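Local coordinates for protein beta-galacturonidase (Eisenbergiella tayi, PDB 6NCW) that probably cleaves terminal beta-linked galacturonic acid from glycosides, as a glycoside hydrolase family 2 beta-hexuronidase of the human gut microbiome, at residues C276-H281 with R309-P314; L322-G327 with H367-I372; W482-Q487 with P541-E546. All coordinates share one frame; numbering follows the deposited sequence.

Interaction 1. Residues C276-H281 with R309-P314; sequences CRHEDH and RTVHYP
The phenol oxygen of Y313 ties the loop R309-P314 to the loop C276-H281. Y313 OH meets H278 ND1 at 2.8 Å, near the imidazole plane and almost in line (168°); either group could be the donor. The backbone N of E279 gives a weak second bond to the same Y313 OH, 3.0 Å away, and a water joins that oxygen to the carbonyl of E279. With CG of Y313 lodged between its own backbone N and carbonyl carbon (chi1 36°), the tyrosine crosses the H278 side chain at about a right angle. Further up the chain, R277 N donates to R309 O over 3.1 Å, next to the parallel bridge that pairs C276 with R309.

Outside these bonds, V311 is the apolar wedge, and three flat groups use different parts of it. Its CG2 lies over the centre of the H278 imidazole, a CH-pi contact 3.8 Å from the ring centroid. Its CG1 stands 3.5 Å above the guanidinium plane of R309, while its CB sits over a face of the H312 ring. C276 adds CB, 3.8 Å from V311 CG1, and brings SG near R309 NH1. The guanidinium has partners all round: NH1 forms a salt bridge with E465 and NH2 with E333, and NH2 also bonds to the amide oxygen of N377. E333 also takes a bond from H312 ND1, while a glycerol meets H312 NE2.

The peptide bond between V311 and H312 is cis, a rare event without proline. Here the first two parallel strands of the TIM barrel end and their loops turn over its mouth, where H312, N377 and E465 bind galacturonate: the usual location of a TIM-barrel active site.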
loop_
_atom_site.group_PDB
_atom_site.type_symbol
_atom_site.label_atom_id
_atom_site.label_comp_id
_atom_site.label_asym_id
_atom_site.label_seq_id
_atom_site.Cartn_x
_atom_site.Cartn_y
_atom_site.Cartn_z
ATOM N N CYS A 276 16.876 -10.054 17.118
ATOM C CA CYS A 276 15.870 -9.921 18.148
ATOM C C CYS A 276 14.538 -10.358 17.551
ATOM O O CYS A 276 14.196 -9.954 16.440
ATOM C CB CYS A 276 15.797 -8.477 18.637
ATOM S SG CYS A 276 17.324 -7.884 19.438
ATOM N N ARG A 277 13.798 -11.208 18.262
ATOM C CA ARG A 277 12.488 -11.628 17.782
ATOM C C ARG A 277 11.501 -11.648 18.939
ATOM O O ARG A 277 11.697 -12.383 19.919
ATOM C CB ARG A 277 12.552 -13.001 17.100
ATOM C CG ARG A 277 11.180 -13.553 16.675
ATOM C CD ARG A 277 11.305 -14.993 16.165
ATOM N NE ARG A 277 10.010 -15.619 15.904
ATOM C CZ ARG A 277 9.274 -16.247 16.820
ATOM N NH1 ARG A 277 9.696 -16.320 18.077
ATOM N NH2 ARG A 277 8.107 -16.793 16.478
ATOM N N HIS A 278 10.449 -10.837 18.809
ATOM C CA HIS A 278 9.269 -10.890 19.671
ATOM C C HIS A 278 8.365 -12.054 19.282
ATOM O O HIS A 278 8.255 -12.419 18.108
ATOM C CB HIS A 278 8.456 -9.584 19.555
ATOM C CG HIS A 278 8.855 -8.533 20.542
ATOM N ND1 HIS A 278 8.638 -8.670 21.898
ATOM C CD2 HIS A 278 9.484 -7.344 20.378
ATOM C CE1 HIS A 278 9.107 -7.606 22.523
ATOM N NE2 HIS A 278 9.609 -6.778 21.621
ATOM N N GLU A 279 7.670 -12.602 20.271
ATOM C CA GLU A 279 6.521 -13.469 20.009
ATOM C C GLU A 279 5.338 -12.573 19.630
ATOM O O GLU A 279 4.525 -12.182 20.474
ATOM C CB GLU A 279 6.204 -14.341 21.223
ATOM C CG GLU A 279 7.318 -15.370 21.557
ATOM C CD GLU A 279 6.926 -16.355 22.689
ATOM O OE1 GLU A 279 7.442 -17.506 22.710
ATOM O OE2 GLU A 279 6.119 -15.962 23.560
ATOM N N ASP A 280 5.250 -12.210 18.347
ATOM C CA ASP A 280 4.149 -11.363 17.903
ATOM C C ASP A 280 3.809 -11.674 16.451
ATOM O O ASP A 280 4.699 -11.946 15.638
ATOM C CB ASP A 280 4.501 -9.887 18.075
ATOM C CG ASP A 280 3.277 -8.974 17.962
ATOM O OD1 ASP A 280 3.067 -8.404 16.867
ATOM O OD2 ASP A 280 2.526 -8.838 18.967
ATOM N N HIS A 281 2.516 -11.631 16.126
ATOM C CA HIS A 281 2.072 -11.973 14.778
ATOM C C HIS A 281 0.687 -11.374 14.607
ATOM O O HIS A 281 -0.094 -11.373 15.570
ATOM C CB HIS A 281 2.042 -13.493 14.575
ATOM C CG HIS A 281 1.640 -13.937 13.203
ATOM N ND1 HIS A 281 0.356 -13.802 12.719
ATOM C CD2 HIS A 281 2.347 -14.562 12.229
ATOM C CE1 HIS A 281 0.291 -14.314 11.503
ATOM N NE2 HIS A 281 1.488 -14.766 11.177
ATOM N N ARG A 309 17.545 -13.763 19.919
ATOM C CA ARG A 309 17.442 -13.180 21.243
ATOM C C ARG A 309 15.957 -12.978 21.536
ATOM O O ARG A 309 15.250 -12.331 20.751
ATOM C CB ARG A 309 18.222 -11.854 21.290
ATOM C CG ARG A 309 17.996 -11.060 22.543
ATOM C CD ARG A 309 18.896 -9.842 22.712
ATOM N NE ARG A 309 18.410 -9.178 23.920
ATOM C CZ ARG A 309 17.993 -7.918 23.995
ATOM N NH1 ARG A 309 18.088 -7.105 22.943
ATOM N NH2 ARG A 309 17.506 -7.467 25.148
ATOM N N THR A 310 15.485 -13.533 22.657
ATOM C CA THR A 310 14.058 -13.552 23.014
ATOM C C THR A 310 13.634 -12.228 23.674
ATOM O O THR A 310 13.332 -12.148 24.870
ATOM C CB THR A 310 13.771 -14.730 23.948
ATOM O OG1 THR A 310 14.442 -14.530 25.198
ATOM C CG2 THR A 310 14.263 -16.054 23.372
ATOM N N VAL A 311 13.570 -11.165 22.870
ATOM C CA VAL A 311 13.081 -9.886 23.397
ATOM C C VAL A 311 11.585 -9.972 23.694
ATOM O O VAL A 311 10.803 -10.431 22.851
ATOM C CB VAL A 311 13.369 -8.747 22.407
ATOM C CG1 VAL A 311 14.884 -8.537 22.274
ATOM C CG2 VAL A 311 12.721 -9.035 21.017
ATOM N N HIS A 312 11.165 -9.550 24.896
ATOM C CA HIS A 312 11.987 -9.353 26.109
ATOM C C HIS A 312 11.375 -10.222 27.216
ATOM O O HIS A 312 10.905 -9.715 28.242
ATOM C CB HIS A 312 12.014 -7.898 26.565
ATOM C CG HIS A 312 12.635 -6.964 25.570
ATOM N ND1 HIS A 312 13.980 -6.978 25.277
ATOM C CD2 HIS A 312 12.095 -5.988 24.802
ATOM C CE1 HIS A 312 14.247 -6.040 24.382
ATOM N NE2 HIS A 312 13.121 -5.422 24.079
ATOM N N TYR A 313 11.349 -11.530 27.002
ATOM C CA TYR A 313 10.691 -12.434 27.937
ATOM C C TYR A 313 11.021 -13.858 27.521
ATOM O O TYR A 313 11.453 -14.087 26.391
ATOM C CB TYR A 313 9.161 -12.216 27.951
ATOM C CG TYR A 313 8.639 -11.876 26.594
ATOM C CD1 TYR A 313 8.623 -12.830 25.586
ATOM C CD2 TYR A 313 8.204 -10.585 26.293
ATOM C CE1 TYR A 313 8.190 -12.527 24.327
ATOM C CE2 TYR A 313 7.752 -10.270 25.029
ATOM C CZ TYR A 313 7.747 -11.249 24.041
ATOM O OH TYR A 313 7.311 -10.956 22.764
ATOM N N PRO A 314 10.811 -14.824 28.407
ATOM C CA PRO A 314 11.057 -16.217 28.027
ATOM C C PRO A 314 10.089 -16.644 26.940
ATOM O O PRO A 314 8.964 -16.140 26.850
ATOM C CB PRO A 314 10.836 -16.994 29.338
ATOM C CG PRO A 314 11.110 -15.961 30.427
ATOM C CD PRO A 314 10.534 -14.673 29.845
HETATM O O HOH W 1 10.527 -13.183 22.173
HETATM O O HOH W 2 4.678 -10.601 22.434
#

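Interaction 2. Residues L322-G327 with H367-I372; sequences LCDEQG and HPSIYI
D324 lays its carboxylate across the ring of P368, the two side chains meeting at about a right angle with D324 OD1 3.4 Å from P368 CD. Both oxygens of the acid are occupied. D324 OD2 accepts from H367 ND1 at 2.5 Å, from the syn side and somewhat out of the carboxylate plane; the carboxylate and imidazole planes are turned 31° apart. OD1 accepts twice from a single residue: S369 N reaches D324 OD1 at 2.9 Å, nearly along the C-O direction, and S369 OG reaches it at 2.7 Å from the opposite face of the carboxylate plane. This double grip depends on the serine hydroxyl lying between its own backbone N and carbonyl carbon (chi1 61°), which turns OG back to the same acceptor as its amide.

The contact belongs to the beta/alpha barrel of the family. Helix 317-326, which leads from strand 307-309 to strand 329-333, presents D324 in its last turn, and the partner residues form a type I turn, H367 to I370, whose last residue opens barrel strand 370-374. The acid thus joins the end of the helix to the turn that enters a barrel strand, at the end of the barrel away from its mouth. C323, one residue earlier on the helix, adds a looser van der Waals touch, its CB 4.0 Å from S369 CB. Past G327, whose positive phi closes the helix in a Schellman motif, V330 of strand 329-333 touches C323 and S369. L230, from strand 227-238, packs on D324 and P368.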
loop_
_atom_site.group_PDB
_atom_site.type_symbol
_atom_site.label_atom_id
_atom_site.label_comp_id
_atom_site.label_asym_id
_atom_site.label_seq_id
_atom_site.Cartn_x
_atom_site.Cartn_y
_atom_site.Cartn_z
ATOM N N LEU A 322 12.559 -26.154 18.647
ATOM C CA LEU A 322 12.906 -26.028 17.234
ATOM C C LEU A 322 14.280 -25.393 17.044
ATOM O O LEU A 322 14.958 -25.676 16.046
ATOM C CB LEU A 322 11.835 -25.230 16.495
ATOM C CG LEU A 322 10.488 -25.941 16.321
ATOM C CD1 LEU A 322 9.353 -24.924 16.066
ATOM C CD2 LEU A 322 10.551 -26.969 15.194
ATOM N N CYS A 323 14.710 -24.539 17.978
ATOM C CA CYS A 323 16.068 -24.003 17.903
ATOM C C CYS A 323 17.097 -25.082 18.248
ATOM O O CYS A 323 18.138 -25.173 17.586
ATOM C CB CYS A 323 16.224 -22.796 18.836
ATOM S SG CYS A 323 15.242 -21.294 18.390
ATOM N N ASP A 324 16.823 -25.890 19.290
ATOM C CA ASP A 324 17.652 -27.056 19.618
ATOM C C ASP A 324 17.875 -27.944 18.403
ATOM O O ASP A 324 19.015 -28.292 18.075
ATOM C CB ASP A 324 16.999 -27.883 20.730
ATOM C CG ASP A 324 16.937 -27.157 22.049
ATOM O OD1 ASP A 324 17.704 -26.186 22.243
ATOM O OD2 ASP A 324 16.103 -27.557 22.895
ATOM N N GLU A 325 16.781 -28.338 17.728
ATOM C CA GLU A 325 16.856 -29.237 16.576
ATOM C C GLU A 325 17.574 -28.629 15.379
ATOM O O GLU A 325 18.084 -29.381 14.545
ATOM C CB GLU A 325 15.453 -29.669 16.139
ATOM C CG GLU A 325 14.783 -30.566 17.153
ATOM C CD GLU A 325 13.346 -30.905 16.811
ATOM O OE1 GLU A 325 12.560 -31.118 17.755
ATOM O OE2 GLU A 325 13.002 -30.982 15.613
ATOM N N GLN A 326 17.615 -27.298 15.253
ATOM C CA GLN A 326 18.211 -26.684 14.072
ATOM C C GLN A 326 19.544 -25.999 14.356
ATOM O O GLN A 326 20.145 -25.434 13.442
ATOM C CB GLN A 326 17.207 -25.709 13.431
ATOM C CG GLN A 326 16.019 -26.467 12.804
ATOM C CD GLN A 326 14.858 -25.564 12.314
ATOM O OE1 GLN A 326 14.732 -25.297 11.128
ATOM N NE2 GLN A 326 13.992 -25.156 13.225
ATOM N N GLY A 327 20.048 -26.074 15.582
ATOM C CA GLY A 327 21.360 -25.529 15.870
ATOM C C GLY A 327 21.389 -24.024 15.968
ATOM O O GLY A 327 22.413 -23.411 15.666
ATOM N N HIS A 367 17.846 -26.930 27.541
ATOM C CA HIS A 367 17.887 -26.589 26.115
ATOM C C HIS A 367 19.311 -26.280 25.685
ATOM O O HIS A 367 19.871 -25.272 26.131
ATOM C CB HIS A 367 16.968 -25.395 25.806
ATOM C CG HIS A 367 15.510 -25.746 25.808
ATOM N ND1 HIS A 367 14.881 -26.335 24.729
ATOM C CD2 HIS A 367 14.566 -25.620 26.768
ATOM C CE1 HIS A 367 13.612 -26.556 25.027
ATOM N NE2 HIS A 367 13.395 -26.129 26.258
ATOM N N PRO A 368 19.943 -27.108 24.853
ATOM C CA PRO A 368 21.308 -26.780 24.414
ATOM C C PRO A 368 21.396 -25.475 23.644
ATOM O O PRO A 368 22.470 -24.859 23.613
ATOM C CB PRO A 368 21.685 -27.978 23.536
ATOM C CG PRO A 368 20.335 -28.485 23.025
ATOM C CD PRO A 368 19.426 -28.326 24.206
ATOM N N SER A 369 20.310 -25.034 23.004
ATOM C CA SER A 369 20.376 -23.793 22.230
ATOM C C SER A 369 20.642 -22.592 23.121
ATOM O O SER A 369 21.319 -21.641 22.706
ATOM C CB SER A 369 19.080 -23.584 21.450
ATOM O OG SER A 369 17.978 -23.488 22.339
ATOM N N ILE A 370 20.125 -22.611 24.346
ATOM C CA ILE A 370 20.282 -21.474 25.244
ATOM C C ILE A 370 21.733 -21.433 25.697
ATOM O O ILE A 370 22.179 -22.324 26.424
ATOM C CB ILE A 370 19.343 -21.567 26.439
ATOM C CG1 ILE A 370 17.874 -21.517 25.988
ATOM C CG2 ILE A 370 19.633 -20.414 27.382
ATOM C CD1 ILE A 370 16.924 -21.928 27.100
ATOM N N TYR A 371 22.480 -20.409 25.277
ATOM C CA TYR A 371 23.874 -20.310 25.676
ATOM C C TYR A 371 24.134 -19.190 26.674
ATOM O O TYR A 371 25.228 -19.146 27.258
ATOM C CB TYR A 371 24.774 -20.127 24.440
ATOM C CG TYR A 371 24.724 -18.732 23.867
ATOM C CD1 TYR A 371 23.678 -18.334 23.028
ATOM C CD2 TYR A 371 25.714 -17.806 24.179
ATOM C CE1 TYR A 371 23.638 -17.062 22.507
ATOM C CE2 TYR A 371 25.679 -16.532 23.678
ATOM C CZ TYR A 371 24.643 -16.164 22.846
ATOM O OH TYR A 371 24.627 -14.891 22.380
ATOM N N ILE A 372 23.154 -18.324 26.936
ATOM C CA ILE A 372 23.356 -17.191 27.830
ATOM C C ILE A 372 22.015 -16.789 28.428
ATOM O O ILE A 372 20.974 -16.877 27.768
ATOM C CB ILE A 372 24.025 -16.023 27.070
ATOM C CG1 ILE A 372 24.393 -14.893 28.019
ATOM C CG2 ILE A 372 23.113 -15.536 25.950
ATOM C CD1 ILE A 372 25.267 -13.846 27.380
#

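Interaction 3. Residues W482-Q487 with P541-E546; sequences WSEEYQ and PKLAYE
K542 enters the contact with its aliphatic part. Its backbone and CB lie beside the carboxylate of E484, with E484 OE1 3.2 Å from K542 CA, and farther along the extended chain K542 CD comes within 3.5 Å of Q487 OE1. The charged end goes elsewhere: K542 NZ forms a salt bridge with D514 and also bonds to the carbonyls of G533 and A470.

L543 follows, and its backbone supplies the direct hydrogen bond between the segments. L543 N donates to E484 OE1 over 2.8 Å, meeting the oxygen nearly along its C-O bond at a bent 144°. The leucine side chain folds over the same glutamate, CD1 lying 3.7 Å from E484 CB, and CD1 also comes near E485 at the start of helix 484-500.

At A544, where the chain is turning into helix 544-553, contact is shared between a methyl and a water. A544 CB rests 3.4 Å from Q487 OE1. Q487 sends its CG anti to the backbone N (chi1 -177°), which carries the amide across to this methyl; its NE2 bonds to the carbonyls of A468 and G533. The backbone N of A544 donates a hydrogen bond to a water 2.8 Å away, and that water in turn donates to E484 O and to Q487 OE1, the latter at 2.7 Å.

Both helices belong to the TIM-barrel domain, and the Q487 side chain comes within about 5 Å of that of K532, a galacturonate-binding residue. Two backbone amides where the chain turns into the helix are thus satisfied from across the contact, one by a carboxylate and one through a water. E484 OE2 also accepts from G473 and pairs with R475 of the fourth subunit, surroundings that would be expected to favour a charged carboxylate.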
loop_
_atom_site.group_PDB
_atom_site.type_symbol
_atom_site.label_atom_id
_atom_site.label_comp_id
_atom_site.label_asym_id
_atom_site.label_seq_id
_atom_site.Cartn_x
_atom_site.Cartn_y
_atom_site.Cartn_z
ATOM N N TRP A 482 12.175 6.431 7.634
ATOM C CA TRP A 482 10.977 5.595 7.524
ATOM C C TRP A 482 10.825 4.966 6.137
ATOM O O TRP A 482 10.024 4.050 5.987
ATOM C CB TRP A 482 9.671 6.327 7.902
ATOM C CG TRP A 482 9.661 6.838 9.353
ATOM C CD1 TRP A 482 9.692 8.146 9.770
ATOM C CD2 TRP A 482 9.611 6.039 10.550
ATOM N NE1 TRP A 482 9.669 8.209 11.157
ATOM C CE2 TRP A 482 9.615 6.929 11.653
ATOM C CE3 TRP A 482 9.577 4.657 10.798
ATOM C CZ2 TRP A 482 9.583 6.477 12.975
ATOM C CZ3 TRP A 482 9.532 4.219 12.112
ATOM C CH2 TRP A 482 9.549 5.121 13.183
ATOM N N SER A 483 11.563 5.432 5.116
ATOM C CA SER A 483 11.563 4.747 3.830
ATOM C C SER A 483 12.412 3.480 3.891
ATOM O O SER A 483 13.371 3.377 4.662
ATOM C CB SER A 483 12.090 5.653 2.703
ATOM O OG SER A 483 13.495 5.877 2.801
ATOM N N GLU A 484 12.052 2.513 3.046
ATOM C CA GLU A 484 12.818 1.281 2.958
ATOM C C GLU A 484 14.228 1.529 2.443
ATOM O O GLU A 484 15.159 0.819 2.837
ATOM C CB GLU A 484 12.090 0.276 2.056
ATOM C CG GLU A 484 10.802 -0.291 2.665
ATOM C CD GLU A 484 10.223 -1.436 1.846
ATOM O OE1 GLU A 484 10.907 -2.483 1.739
ATOM O OE2 GLU A 484 9.091 -1.284 1.304
ATOM N N GLU A 485 14.402 2.498 1.537
ATOM C CA GLU A 485 15.746 2.813 1.052
ATOM C C GLU A 485 16.639 3.283 2.181
ATOM O O GLU A 485 17.787 2.848 2.298
ATOM C CB GLU A 485 15.694 3.873 -0.038
ATOM C CG GLU A 485 15.024 3.391 -1.289
ATOM C CD GLU A 485 13.558 3.823 -1.357
ATOM O OE1 GLU A 485 12.991 4.236 -0.314
ATOM O OE2 GLU A 485 12.984 3.744 -2.462
ATOM N N TYR A 486 16.139 4.177 3.032
ATOM C CA TYR A 486 16.997 4.609 4.120
ATOM C C TYR A 486 17.360 3.433 5.018
ATOM O O TYR A 486 18.491 3.345 5.505
ATOM C CB TYR A 486 16.355 5.716 4.949
ATOM C CG TYR A 486 17.325 6.177 6.010
ATOM C CD1 TYR A 486 17.308 5.631 7.293
ATOM C CD2 TYR A 486 18.314 7.104 5.703
ATOM C CE1 TYR A 486 18.223 6.037 8.265
ATOM C CE2 TYR A 486 19.219 7.519 6.656
ATOM C CZ TYR A 486 19.172 6.982 7.942
ATOM O OH TYR A 486 20.097 7.391 8.881
ATOM N N GLN A 487 16.407 2.528 5.270
ATOM C CA GLN A 487 16.707 1.408 6.153
ATOM C C GLN A 487 17.808 0.539 5.562
ATOM O O GLN A 487 18.625 -0.025 6.299
ATOM C CB GLN A 487 15.462 0.564 6.420
ATOM C CG GLN A 487 15.730 -0.570 7.412
ATOM C CD GLN A 487 14.590 -1.581 7.501
ATOM O OE1 GLN A 487 14.068 -2.057 6.472
ATOM N NE2 GLN A 487 14.197 -1.918 8.729
ATOM N N PRO A 541 9.418 -9.472 3.077
ATOM C CA PRO A 541 10.778 -8.909 3.201
ATOM C C PRO A 541 10.833 -7.461 2.730
ATOM O O PRO A 541 10.376 -7.134 1.634
ATOM C CB PRO A 541 11.639 -9.830 2.320
ATOM C CG PRO A 541 10.671 -10.624 1.481
ATOM C CD PRO A 541 9.354 -10.659 2.209
ATOM N N LYS A 542 11.356 -6.583 3.588
ATOM C CA LYS A 542 11.634 -5.206 3.207
ATOM C C LYS A 542 12.905 -5.171 2.353
ATOM O O LYS A 542 13.592 -6.182 2.202
ATOM C CB LYS A 542 11.792 -4.329 4.451
ATOM C CG LYS A 542 10.539 -4.221 5.308
ATOM C CD LYS A 542 10.763 -3.339 6.523
ATOM C CE LYS A 542 9.661 -3.587 7.564
ATOM N NZ LYS A 542 9.925 -2.879 8.819
ATOM N N LEU A 543 13.219 -4.004 1.772
ATOM C CA LEU A 543 14.408 -3.934 0.922
ATOM C C LEU A 543 15.667 -4.320 1.700
ATOM O O LEU A 543 16.513 -5.062 1.190
ATOM C CB LEU A 543 14.565 -2.539 0.304
ATOM C CG LEU A 543 13.493 -2.009 -0.663
ATOM C CD1 LEU A 543 13.817 -0.587 -1.101
ATOM C CD2 LEU A 543 13.397 -2.909 -1.891
ATOM N N ALA A 544 15.785 -3.858 2.953
ATOM C CA ALA A 544 16.937 -4.176 3.791
ATOM C C ALA A 544 17.142 -5.675 3.998
ATOM O O ALA A 544 18.199 -6.073 4.482
ATOM C CB ALA A 544 16.801 -3.500 5.157
ATOM N N TYR A 545 16.172 -6.514 3.647
ATOM C CA TYR A 545 16.343 -7.948 3.828
ATOM C C TYR A 545 17.550 -8.454 3.045
ATOM O O TYR A 545 18.327 -9.279 3.547
ATOM C CB TYR A 545 15.052 -8.649 3.411
ATOM C CG TYR A 545 14.958 -10.154 3.559
ATOM C CD1 TYR A 545 15.628 -11.011 2.685
ATOM C CD2 TYR A 545 14.097 -10.718 4.499
ATOM C CE1 TYR A 545 15.493 -12.373 2.782
ATOM C CE2 TYR A 545 13.950 -12.075 4.600
ATOM C CZ TYR A 545 14.648 -12.899 3.752
ATOM O OH TYR A 545 14.485 -14.250 3.872
ATOM N N GLU A 546 17.753 -7.930 1.835
ATOM C CA GLU A 546 18.868 -8.396 1.011
ATOM C C GLU A 546 20.208 -7.880 1.528
ATOM O O GLU A 546 21.236 -8.530 1.324
ATOM C CB GLU A 546 18.658 -7.985 -0.446
ATOM C CG GLU A 546 17.469 -8.684 -1.105
ATOM C CD GLU A 546 17.605 -10.210 -1.073
ATOM O OE1 GLU A 546 16.631 -10.910 -0.688
ATOM O OE2 GLU A 546 18.703 -10.706 -1.413
HETATM O O HOH W 3 14.237 -1.683 3.837
#

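All three contacts belong to the TIM-barrel domain, at different levels. Interaction 1 lies deepest, its centre about 7 Å from that of the chain, and combines aromatic rings, a valine wedge and active-site charges at the barrel mouth. Interaction 2, about 15 Å away between centres, is also buried but stands apart from the galacturonate-binding residues; a single aspartate does its polar work. The two are consecutive along the chain, since loop 309-314 leads into the helix that carries 322-327. Interaction 3 lies toward the periphery, about 28 Å from the chain centre though still largely buried, joins the starts of two helices partly through water, and involves a subunit interface.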